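Local coordinates for uncharacterized protein (Bacteroides eggerthii, PDB 4FTD), which is of unknown function but joins an immunoglobulin-like domain to a six-bladed beta-propeller and may take part in carbohydrate metabolism, at residues I37-V51 against Y98-P110. Residues are numbered along the deposited sequence; the frame is centred on the assembly and turned at random. Where two conformers were deposited one is given.
Sequences IDEAKKTINFPRLDV and YKDYLMKVRKRVP
Strands 43-45 and 98-106 run parallel, and K42 O, L102 O and I44 O accept hydrogen bonds from the amides of L102, I44 and K104 in turn, a short ladder illustrating how a sheet meets its backbone demand. Where the ladder parts, water takes over: one molecule accepts from F46 N, and from R106 NE at 2.9 Å, and lies within hydrogen-bonding distance of N45 OD1 and K104 O, while another accepts from R106 N. R106 bends at chi3 (-68°), bringing NH2 2.8 Å from F46 O, and one face of its guanidinium lies against R48 CG. After the loop a single bridge follows, L49 N donating to R106 O and R108 N to L49 O. Beside it R48, extended from CG to NE, sends NH1 to K107 O at 2.8 Å in its guanidinium plane, and R108 NH1 bridges to D50 OD1, whose OD2 pairs with K31. R106 NH2 and R108 NE also pair with D453 and E450. At the other end both carboxylate oxygens of E39 are bonded: Y101 OH meets OE1 at 2.6 Å on the syn lone pair, while OE2 receives K99 NZ (2.8 Å) and K42 NZ from opposite faces, which probably offsets the lysines' mutual repulsion. Selenomethionine M103 packs on I44, its SE at the F46 ring edge; I44 and F46 reach strand 17-22. In this immunoglobulin-like domain, strand 43-45 lies between antiparallel strand 31-38 and strand 98-106, which pairs on its far side with 85-93.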
ATOM      1  N   ILE A  37     -35.221  -2.531 -20.582  1.00 59.04           N
ATOM      2  CA  ILE A  37     -36.410  -1.687 -20.493  1.00 57.92           C
ATOM      3  C   ILE A  37     -37.044  -1.838 -19.124  1.00 62.93           C
ATOM      4  O   ILE A  37     -37.324  -2.945 -18.703  1.00 65.16           O
ATOM      5  CB  ILE A  37     -37.453  -2.059 -21.573  1.00 59.24           C
ATOM      6  CG1 ILE A  37     -36.790  -2.031 -22.967  1.00 57.82           C
ATOM      7  CG2 ILE A  37     -38.651  -1.092 -21.531  1.00 52.91           C
ATOM      8  CD1 ILE A  37     -37.462  -2.881 -24.008  1.00 56.13           C
ATOM      9  N   ASP A  38     -37.222  -0.730 -18.418  1.00 65.86           N
ATOM     10  CA  ASP A  38     -37.969  -0.731 -17.159  1.00 68.14           C
ATOM     11  C   ASP A  38     -39.307  -0.092 -17.494  1.00 64.44           C
ATOM     12  O   ASP A  38     -39.411   1.125 -17.587  1.00 65.46           O
ATOM     13  CB  ASP A  38     -37.229   0.046 -16.070  1.00 70.08           C
ATOM     14  CG  ASP A  38     -37.853  -0.139 -14.693  1.00 75.30           C
ATOM     15  OD1 ASP A  38     -39.100  -0.180 -14.599  1.00 84.00           O
ATOM     16  OD2 ASP A  38     -37.087  -0.263 -13.710  1.00 75.46           O
ATOM     17  N   GLU A  39     -40.334  -0.913 -17.688  1.00 70.62           N
ATOM     18  CA  GLU A  39     -41.639  -0.411 -18.122  1.00 68.46           C
ATOM     19  C   GLU A  39     -42.348   0.500 -17.119  1.00 69.90           C
ATOM     20  O   GLU A  39     -43.020   1.439 -17.527  1.00 70.02           O
ATOM     21  CB  GLU A  39     -42.557  -1.578 -18.517  1.00 66.29           C
ATOM     22  CG  GLU A  39     -43.923  -1.153 -19.069  1.00 75.15           C
ATOM     23  CD  GLU A  39     -43.827  -0.316 -20.326  1.00 74.54           C
ATOM     24  OE1 GLU A  39     -42.864  -0.516 -21.093  1.00 75.13           O
ATOM     25  OE2 GLU A  39     -44.716   0.530 -20.551  1.00 78.46           O
ATOM     26  N   ALA A  40     -42.223   0.211 -15.823  1.00 75.66           N
ATOM     27  CA  ALA A  40     -42.881   1.023 -14.789  1.00 79.84           C
ATOM     28  C   ALA A  40     -42.272   2.422 -14.776  1.00 82.85           C
ATOM     29  O   ALA A  40     -42.999   3.417 -14.683  1.00 79.56           O
ATOM     30  CB  ALA A  40     -42.766   0.368 -13.410  1.00 78.36           C
ATOM     31  N   LYS A  41     -40.943   2.488 -14.909  1.00 72.77           N
ATOM     32  CA  LYS A  41     -40.205   3.766 -14.907  1.00 73.30           C
ATOM     33  C   LYS A  41     -40.085   4.411 -16.297  1.00 71.99           C
ATOM     34  O   LYS A  41     -39.659   5.565 -16.406  1.00 67.26           O
ATOM     35  CB  LYS A  41     -38.815   3.559 -14.300  1.00 70.04           C
ATOM     36  CG  LYS A  41     -38.882   3.168 -12.831  1.00 85.24           C
ATOM     37  CD  LYS A  41     -37.529   2.748 -12.279  1.00 89.50           C
ATOM     38  CE  LYS A  41     -37.684   2.240 -10.847  1.00 99.37           C
ATOM     39  NZ  LYS A  41     -36.485   1.486 -10.398  1.00 98.35           N
ATOM     40  N   LYS A  42     -40.477   3.670 -17.342  1.00 70.64           N
ATOM     41  CA  LYS A  42     -40.389   4.149 -18.723  0.50 66.54           C
ATOM     42  C   LYS A  42     -38.939   4.581 -19.039  1.00 59.92           C
ATOM     43  O   LYS A  42     -38.697   5.688 -19.507  1.00 55.36           O
ATOM     44  CB  LYS A  42     -41.385   5.303 -18.989  0.50 70.37           C
ATOM     45  CG  LYS A  42     -42.825   5.107 -18.496  0.50 80.56           C
ATOM     46  CD  LYS A  42     -43.628   4.023 -19.221  0.50 78.79           C
ATOM     47  CE  LYS A  42     -44.931   3.744 -18.466  0.50 79.35           C
ATOM     48  NZ  LYS A  42     -45.491   2.382 -18.694  0.50 76.02           N
ATOM     49  N   THR A  43     -37.977   3.703 -18.765  1.00 59.21           N
ATOM     50  CA  THR A  43     -36.567   3.978 -19.064  1.00 56.11           C
ATOM     51  C   THR A  43     -35.974   2.844 -19.877  1.00 56.58           C
ATOM     52  O   THR A  43     -36.467   1.700 -19.863  1.00 55.94           O
ATOM     53  CB  THR A  43     -35.723   4.153 -17.776  1.00 59.49           C
ATOM     54  OG1 THR A  43     -35.724   2.915 -17.063  1.00 63.66           O
ATOM     55  CG2 THR A  43     -36.306   5.272 -16.864  1.00 57.02           C
ATOM     56  N   ILE A  44     -34.920   3.182 -20.605  1.00 51.37           N
ATOM     57  CA  ILE A  44     -34.165   2.228 -21.378  1.00 52.73           C
ATOM     58  C   ILE A  44     -32.692   2.488 -21.068  1.00 51.58           C
ATOM     59  O   ILE A  44     -32.236   3.628 -21.126  1.00 50.57           O
ATOM     60  CB  ILE A  44     -34.394   2.366 -22.900  1.00 51.09           C
ATOM     61  CG1 ILE A  44     -35.901   2.278 -23.292  1.00 46.55           C
ATOM     62  CG2 ILE A  44     -33.572   1.299 -23.646  1.00 47.79           C
ATOM     63  CD1 ILE A  44     -36.243   2.852 -24.675  1.00 39.63           C
ATOM     64  N   ASN A  45     -31.975   1.431 -20.714  1.00 52.70           N
ATOM     65  CA  ASN A  45     -30.520   1.473 -20.514  1.00 58.12           C
ATOM     66  C   ASN A  45     -29.796   0.432 -21.361  1.00 51.64           C
ATOM     67  O   ASN A  45     -30.385  -0.526 -21.834  1.00 51.69           O
ATOM     68  CB  ASN A  45     -30.144   1.309 -19.024  1.00 56.68           C
ATOM     69  CG  ASN A  45     -30.467   2.543 -18.238  1.00 59.56           C
ATOM     70  OD1 ASN A  45     -29.672   3.468 -18.212  1.00 61.61           O
ATOM     71  ND2 ASN A  45     -31.689   2.625 -17.720  1.00 62.53           N
ATOM     72  N   PHE A  46     -28.506   0.671 -21.541  1.00 51.53           N
ATOM     73  CA  PHE A  46     -27.605  -0.220 -22.256  1.00 50.45           C
ATOM     74  C   PHE A  46     -26.312  -0.338 -21.488  1.00 49.10           C
ATOM     75  O   PHE A  46     -25.962   0.572 -20.749  1.00 53.30           O
ATOM     76  CB  PHE A  46     -27.253   0.377 -23.631  1.00 52.37           C
ATOM     77  CG  PHE A  46     -28.430   0.532 -24.537  1.00 49.28           C
ATOM     78  CD1 PHE A  46     -29.183   1.702 -24.515  1.00 47.75           C
ATOM     79  CD2 PHE A  46     -28.794  -0.493 -25.397  1.00 50.85           C
ATOM     80  CE1 PHE A  46     -30.293   1.852 -25.353  1.00 49.60           C
ATOM     81  CE2 PHE A  46     -29.911  -0.367 -26.216  1.00 50.99           C
ATOM     82  CZ  PHE A  46     -30.652   0.809 -26.199  1.00 49.20           C
ATOM     83  N   PRO A  47     -25.571  -1.428 -21.701  1.00 57.73           N
ATOM     84  CA  PRO A  47     -24.188  -1.424 -21.182  1.00 56.59           C
ATOM     85  C   PRO A  47     -23.408  -0.238 -21.777  1.00 55.88           C
ATOM     86  O   PRO A  47     -23.768   0.311 -22.832  1.00 55.34           O
ATOM     87  CB  PRO A  47     -23.607  -2.756 -21.643  1.00 60.28           C
ATOM     88  CG  PRO A  47     -24.665  -3.465 -22.408  1.00 67.89           C
ATOM     89  CD  PRO A  47     -25.951  -2.691 -22.341  1.00 57.76           C
ATOM     90  N   ARG A  48     -22.378   0.191 -21.076  1.00 56.18           N
ATOM     91  CA  ARG A  48     -21.594   1.334 -21.514  1.00 58.63           C
ATOM     92  C   ARG A  48     -20.933   0.988 -22.851  1.00 53.16           C
ATOM     93  O   ARG A  48     -20.488  -0.128 -23.052  1.00 53.26           O
ATOM     94  CB  ARG A  48     -20.545   1.713 -20.466  1.00 59.88           C
ATOM     95  CG  ARG A  48     -21.151   2.176 -19.149  1.00 62.23           C
ATOM     96  CD  ARG A  48     -20.118   2.351 -18.051  1.00 70.07           C
ATOM     97  NE  ARG A  48     -20.728   3.061 -16.921  1.00 74.07           N
ATOM     98  CZ  ARG A  48     -20.908   4.390 -16.853  1.00 77.67           C
ATOM     99  NH1 ARG A  48     -20.503   5.228 -17.823  1.00 76.29           N
ATOM    100  NH2 ARG A  48     -21.494   4.908 -15.785  1.00 72.49           N
ATOM    101  N   LEU A  49     -20.896   1.944 -23.763  1.00 50.85           N
ATOM    102  CA  LEU A  49     -20.362   1.722 -25.098  1.00 50.85           C
ATOM    103  C   LEU A  49     -18.938   2.253 -25.230  1.00 54.69           C
ATOM    104  O   LEU A  49     -18.519   3.199 -24.519  1.00 54.72           O
ATOM    105  CB  LEU A  49     -21.269   2.406 -26.136  1.00 50.12           C
ATOM    106  CG  LEU A  49     -22.754   2.050 -26.092  1.00 51.38           C
ATOM    107  CD1 LEU A  49     -23.477   2.720 -27.268  1.00 45.87           C
ATOM    108  CD2 LEU A  49     -22.925   0.538 -26.140  1.00 49.56           C
ATOM    109  N   ASP A  50     -18.203   1.679 -26.181  1.00 50.04           N
ATOM    110  CA  ASP A  50     -16.841   2.115 -26.453  1.00 55.72           C
ATOM    111  C   ASP A  50     -16.858   3.581 -26.782  1.00 56.39           C
ATOM    112  O   ASP A  50     -17.711   4.030 -27.530  1.00 54.09           O
ATOM    113  CB  ASP A  50     -16.224   1.372 -27.632  1.00 62.13           C
ATOM    114  CG  ASP A  50     -16.184  -0.097 -27.428  1.00 60.09           C
ATOM    115  OD1 ASP A  50     -16.017  -0.490 -26.262  1.00 68.91           O
ATOM    116  OD2 ASP A  50     -16.337  -0.847 -28.424  1.00 71.77           O
ATOM    117  N   VAL A  51     -15.899   4.311 -26.220  1.00 56.32           N
ATOM    118  CA  VAL A  51     -15.759   5.759 -26.422  1.00 59.28           C
ATOM    119  C   VAL A  51     -15.492   6.122 -27.885  1.00 61.54           C
ATOM    120  O   VAL A  51     -15.747   7.243 -28.271  1.00 60.85           O
ATOM    121  CB  VAL A  51     -14.656   6.350 -25.502  1.00 67.61           C
ATOM    122  CG1 VAL A  51     -15.000   6.112 -24.026  1.00 61.40           C
ATOM    123  CG2 VAL A  51     -13.309   5.727 -25.819  1.00 65.19           C
ATOM    124  N   TYR A  98     -49.513   7.164 -27.850  1.00 46.99           N
ATOM    125  CA  TYR A  98     -48.074   7.235 -27.913  1.00 48.85           C
ATOM    126  C   TYR A  98     -47.537   7.053 -26.495  1.00 50.65           C
ATOM    127  O   TYR A  98     -48.273   7.256 -25.541  1.00 48.30           O
ATOM    128  CB  TYR A  98     -47.602   8.553 -28.536  1.00 47.29           C
ATOM    129  CG  TYR A  98     -47.743   9.752 -27.648  1.00 44.65           C
ATOM    130  CD1 TYR A  98     -48.946  10.457 -27.567  1.00 48.33           C
ATOM    131  CD2 TYR A  98     -46.676  10.177 -26.862  1.00 49.25           C
ATOM    132  CE1 TYR A  98     -49.088  11.567 -26.729  1.00 50.73           C
ATOM    133  CE2 TYR A  98     -46.813  11.276 -26.008  1.00 48.76           C
ATOM    134  CZ  TYR A  98     -48.002  11.982 -25.968  1.00 52.13           C
ATOM    135  OH  TYR A  98     -48.113  13.064 -25.107  1.00 52.09           O
ATOM    136  N   LYS A  99     -46.265   6.699 -26.393  1.00 51.64           N
ATOM    137  CA  LYS A  99     -45.613   6.486 -25.105  1.00 54.71           C
ATOM    138  C   LYS A  99     -44.170   6.895 -25.240  1.00 51.30           C
ATOM    139  O   LYS A  99     -43.494   6.511 -26.188  1.00 48.17           O
ATOM    140  CB  LYS A  99     -45.708   5.022 -24.661  1.00 57.79           C
ATOM    141  CG  LYS A  99     -45.133   4.758 -23.263  1.00 61.37           C
ATOM    142  CD  LYS A  99     -45.273   3.308 -22.816  1.00 73.75           C
ATOM    143  CE  LYS A  99     -46.676   2.966 -22.333  1.00 70.88           C
ATOM    144  NZ  LYS A  99     -46.839   1.494 -22.178  1.00 84.39           N
ATOM    145  N   ASP A 100     -43.701   7.685 -24.282  1.00 48.43           N
ATOM    146  CA  ASP A 100     -42.321   8.165 -24.269  1.00 43.27           C
ATOM    147  C   ASP A 100     -41.473   7.419 -23.221  1.00 52.10           C
ATOM    148  O   ASP A 100     -41.855   7.292 -22.059  1.00 53.17           O
ATOM    149  CB  ASP A 100     -42.284   9.655 -23.975  1.00 48.64           C
ATOM    150  CG  ASP A 100     -42.723  10.530 -25.169  1.00 57.89           C
ATOM    151  OD1 ASP A 100     -42.874  10.026 -26.303  1.00 54.10           O
ATOM    152  OD2 ASP A 100     -42.887  11.761 -24.962  1.00 57.99           O
ATOM    153  N   TYR A 101     -40.326   6.914 -23.666  1.00 51.89           N
ATOM    154  CA  TYR A 101     -39.339   6.258 -22.813  1.00 53.85           C
ATOM    155  C   TYR A 101     -38.122   7.175 -22.787  1.00 50.98           C
ATOM    156  O   TYR A 101     -37.797   7.806 -23.797  1.00 52.18           O
ATOM    157  CB  TYR A 101     -38.941   4.894 -23.428  1.00 49.62           C
ATOM    158  CG  TYR A 101     -40.021   3.834 -23.352  1.00 55.45           C
ATOM    159  CD1 TYR A 101     -41.018   3.746 -24.328  1.00 49.30           C
ATOM    160  CD2 TYR A 101     -40.029   2.892 -22.333  1.00 51.32           C
ATOM    161  CE1 TYR A 101     -41.994   2.766 -24.273  1.00 46.57           C
ATOM    162  CE2 TYR A 101     -41.014   1.919 -22.271  1.00 55.70           C
ATOM    163  CZ  TYR A 101     -41.988   1.863 -23.254  1.00 50.57           C
ATOM    164  OH  TYR A 101     -42.973   0.904 -23.214  1.00 52.04           O
ATOM    165  N   LEU A 102     -37.462   7.255 -21.636  1.00 52.69           N
ATOM    166  CA  LEU A 102     -36.217   8.006 -21.483  1.00 53.47           C
ATOM    167  C   LEU A 102     -35.065   7.027 -21.706  1.00 53.37           C
ATOM    168  O   LEU A 102     -34.820   6.130 -20.880  1.00 51.54           O
ATOM    169  CB  LEU A 102     -36.119   8.661 -20.098  1.00 57.56           C
ATOM    170  CG  LEU A 102     -36.844   9.990 -20.016  1.00 63.26           C
ATOM    171  CD1 LEU A 102     -36.744  10.572 -18.599  1.00 62.41           C
ATOM    172  CD2 LEU A 102     -36.237  10.922 -21.066  1.00 63.96           C
HETATM  173  N   MSE A 103     -34.364   7.207 -22.822  1.00 50.15           N
HETATM  174  CA  MSE A 103     -33.319   6.287 -23.234  1.00 49.24           C
HETATM  175  C   MSE A 103     -31.938   6.867 -22.982  1.00 50.22           C
HETATM  176  O   MSE A 103     -31.581   7.866 -23.585  1.00 48.54           O
HETATM  177  CB  MSE A 103     -33.493   5.912 -24.703  1.00 46.32           C
HETATM  178  CG  MSE A 103     -32.446   4.918 -25.183  1.00 46.45           C
HETATM  179 SE   MSE A 103     -32.854   4.195 -26.951  0.75 49.73          SE
HETATM  180  CE  MSE A 103     -31.051   4.426 -27.857  1.00 51.24           C
ATOM    181  N   LYS A 104     -31.170   6.203 -22.107  1.00 51.28           N
ATOM    182  CA  LYS A 104     -29.848   6.674 -21.698  1.00 52.67           C
ATOM    183  C   LYS A 104     -28.749   5.844 -22.360  1.00 47.60           C
ATOM    184  O   LYS A 104     -28.784   4.609 -22.315  1.00 49.31           O
ATOM    185  CB  LYS A 104     -29.694   6.608 -20.175  1.00 56.76           C
ATOM    186  CG  LYS A 104     -28.407   7.250 -19.642  1.00 59.57           C
ATOM    187  CD  LYS A 104     -28.207   6.955 -18.161  1.00 67.27           C
ATOM    188  CE  LYS A 104     -29.255   7.651 -17.304  1.00 65.94           C
ATOM    189  NZ  LYS A 104     -29.009   7.385 -15.864  1.00 70.27           N
ATOM    190  N   VAL A 105     -27.804   6.539 -22.998  1.00 51.57           N
ATOM    191  CA  VAL A 105     -26.624   5.915 -23.587  1.00 50.21           C
ATOM    192  C   VAL A 105     -25.398   6.469 -22.827  1.00 49.55           C
ATOM    193  O   VAL A 105     -25.303   7.680 -22.608  1.00 58.03           O
ATOM    194  CB  VAL A 105     -26.494   6.157 -25.103  1.00 52.14           C
ATOM    195  CG1 VAL A 105     -25.164   5.624 -25.603  1.00 53.56           C
ATOM    196  CG2 VAL A 105     -27.645   5.489 -25.875  1.00 46.84           C
ATOM    197  N   ARG A 106     -24.488   5.558 -22.462  1.00 54.05           N
ATOM    198  CA  ARG A 106     -23.321   5.850 -21.633  1.00 57.76           C
ATOM    199  C   ARG A 106     -22.015   5.367 -22.255  1.00 54.26           C
ATOM    200  O   ARG A 106     -22.004   4.321 -22.907  1.00 55.41           O
ATOM    201  CB  ARG A 106     -23.510   5.151 -20.293  1.00 60.98           C
ATOM    202  CG  ARG A 106     -24.727   5.641 -19.533  1.00 61.00           C
ATOM    203  CD  ARG A 106     -24.909   4.880 -18.245  1.00 61.13           C
ATOM    204  NE  ARG A 106     -25.268   3.491 -18.508  1.00 61.75           N
ATOM    205  CZ  ARG A 106     -24.980   2.460 -17.718  1.00 61.73           C
ATOM    206  NH1 ARG A 106     -24.295   2.631 -16.601  1.00 65.47           N
ATOM    207  NH2 ARG A 106     -25.350   1.230 -18.060  1.00 68.56           N
ATOM    208  N   LYS A 107     -20.940   6.149 -22.057  1.00 59.57           N
ATOM    209  CA  LYS A 107     -19.588   5.807 -22.513  1.00 55.81           C
ATOM    210  C   LYS A 107     -18.927   4.967 -21.441  1.00 61.07           C
ATOM    211  O   LYS A 107     -19.165   5.162 -20.234  1.00 65.10           O
ATOM    212  CB  LYS A 107     -18.678   7.044 -22.712  1.00 60.31           C
ATOM    213  CG  LYS A 107     -19.022   7.999 -23.852  1.00 62.70           C
ATOM    214  CD  LYS A 107     -18.144   9.253 -23.839  1.00 65.61           C
ATOM    215  CE  LYS A 107     -18.601  10.255 -24.892  1.00 65.01           C
ATOM    216  NZ  LYS A 107     -17.777  11.497 -24.908  1.00 71.40           N
ATOM    217  N   ARG A 108     -18.034   4.082 -21.866  1.00 59.30           N
ATOM    218  CA  ARG A 108     -17.177   3.372 -20.915  1.00 61.48           C
ATOM    219  C   ARG A 108     -16.241   4.350 -20.232  1.00 66.12           C
ATOM    220  O   ARG A 108     -15.809   5.319 -20.849  1.00 66.10           O
ATOM    221  CB  ARG A 108     -16.366   2.305 -21.612  1.00 57.95           C
ATOM    222  CG  ARG A 108     -17.237   1.146 -22.030  1.00 60.67           C
ATOM    223  CD  ARG A 108     -16.464   0.212 -22.898  1.00 61.25           C
ATOM    224  NE  ARG A 108     -15.330  -0.317 -22.165  1.00 69.45           N
ATOM    225  CZ  ARG A 108     -14.243  -0.824 -22.728  1.00 79.83           C
ATOM    226  NH1 ARG A 108     -14.103  -0.874 -24.059  1.00 76.17           N
ATOM    227  NH2 ARG A 108     -13.275  -1.288 -21.947  1.00 87.07           N
ATOM    228  N   VAL A 109     -15.960   4.088 -18.956  1.00 70.25           N
ATOM    229  CA  VAL A 109     -15.104   4.928 -18.140  1.00 73.72           C
ATOM    230  C   VAL A 109     -13.982   4.022 -17.630  1.00 72.80           C
ATOM    231  O   VAL A 109     -14.258   3.095 -16.879  1.00 72.12           O
ATOM    232  CB  VAL A 109     -15.906   5.539 -16.970  1.00 72.77           C
ATOM    233  CG1 VAL A 109     -14.993   6.288 -16.009  1.00 73.48           C
ATOM    234  CG2 VAL A 109     -17.006   6.433 -17.518  1.00 69.87           C
ATOM    235  N   PRO A 110     -12.724   4.264 -18.048  1.00 75.37           N
ATOM    236  CA  PRO A 110     -11.621   3.458 -17.539  1.00 71.20           C
ATOM    237  C   PRO A 110     -11.436   3.646 -16.051  1.00 73.48           C
ATOM    238  O   PRO A 110     -11.750   4.708 -15.540  1.00 76.77           O
ATOM    239  CB  PRO A 110     -10.421   3.996 -18.305  1.00 74.60           C
ATOM    240  CG  PRO A 110     -10.995   4.444 -19.592  1.00 78.11           C
ATOM    241  CD  PRO A 110     -12.277   5.103 -19.168  1.00 81.32           C
TER
HETATM  242  O   HOH W   1     -27.560   3.181 -20.279  1.00 54.49           O
HETATM  243  O   HOH W   2     -28.553   3.986 -15.706  1.00 77.08           O
HETATM  244  O   HOH W   3     -25.108   2.682 -22.410  1.00 54.29           O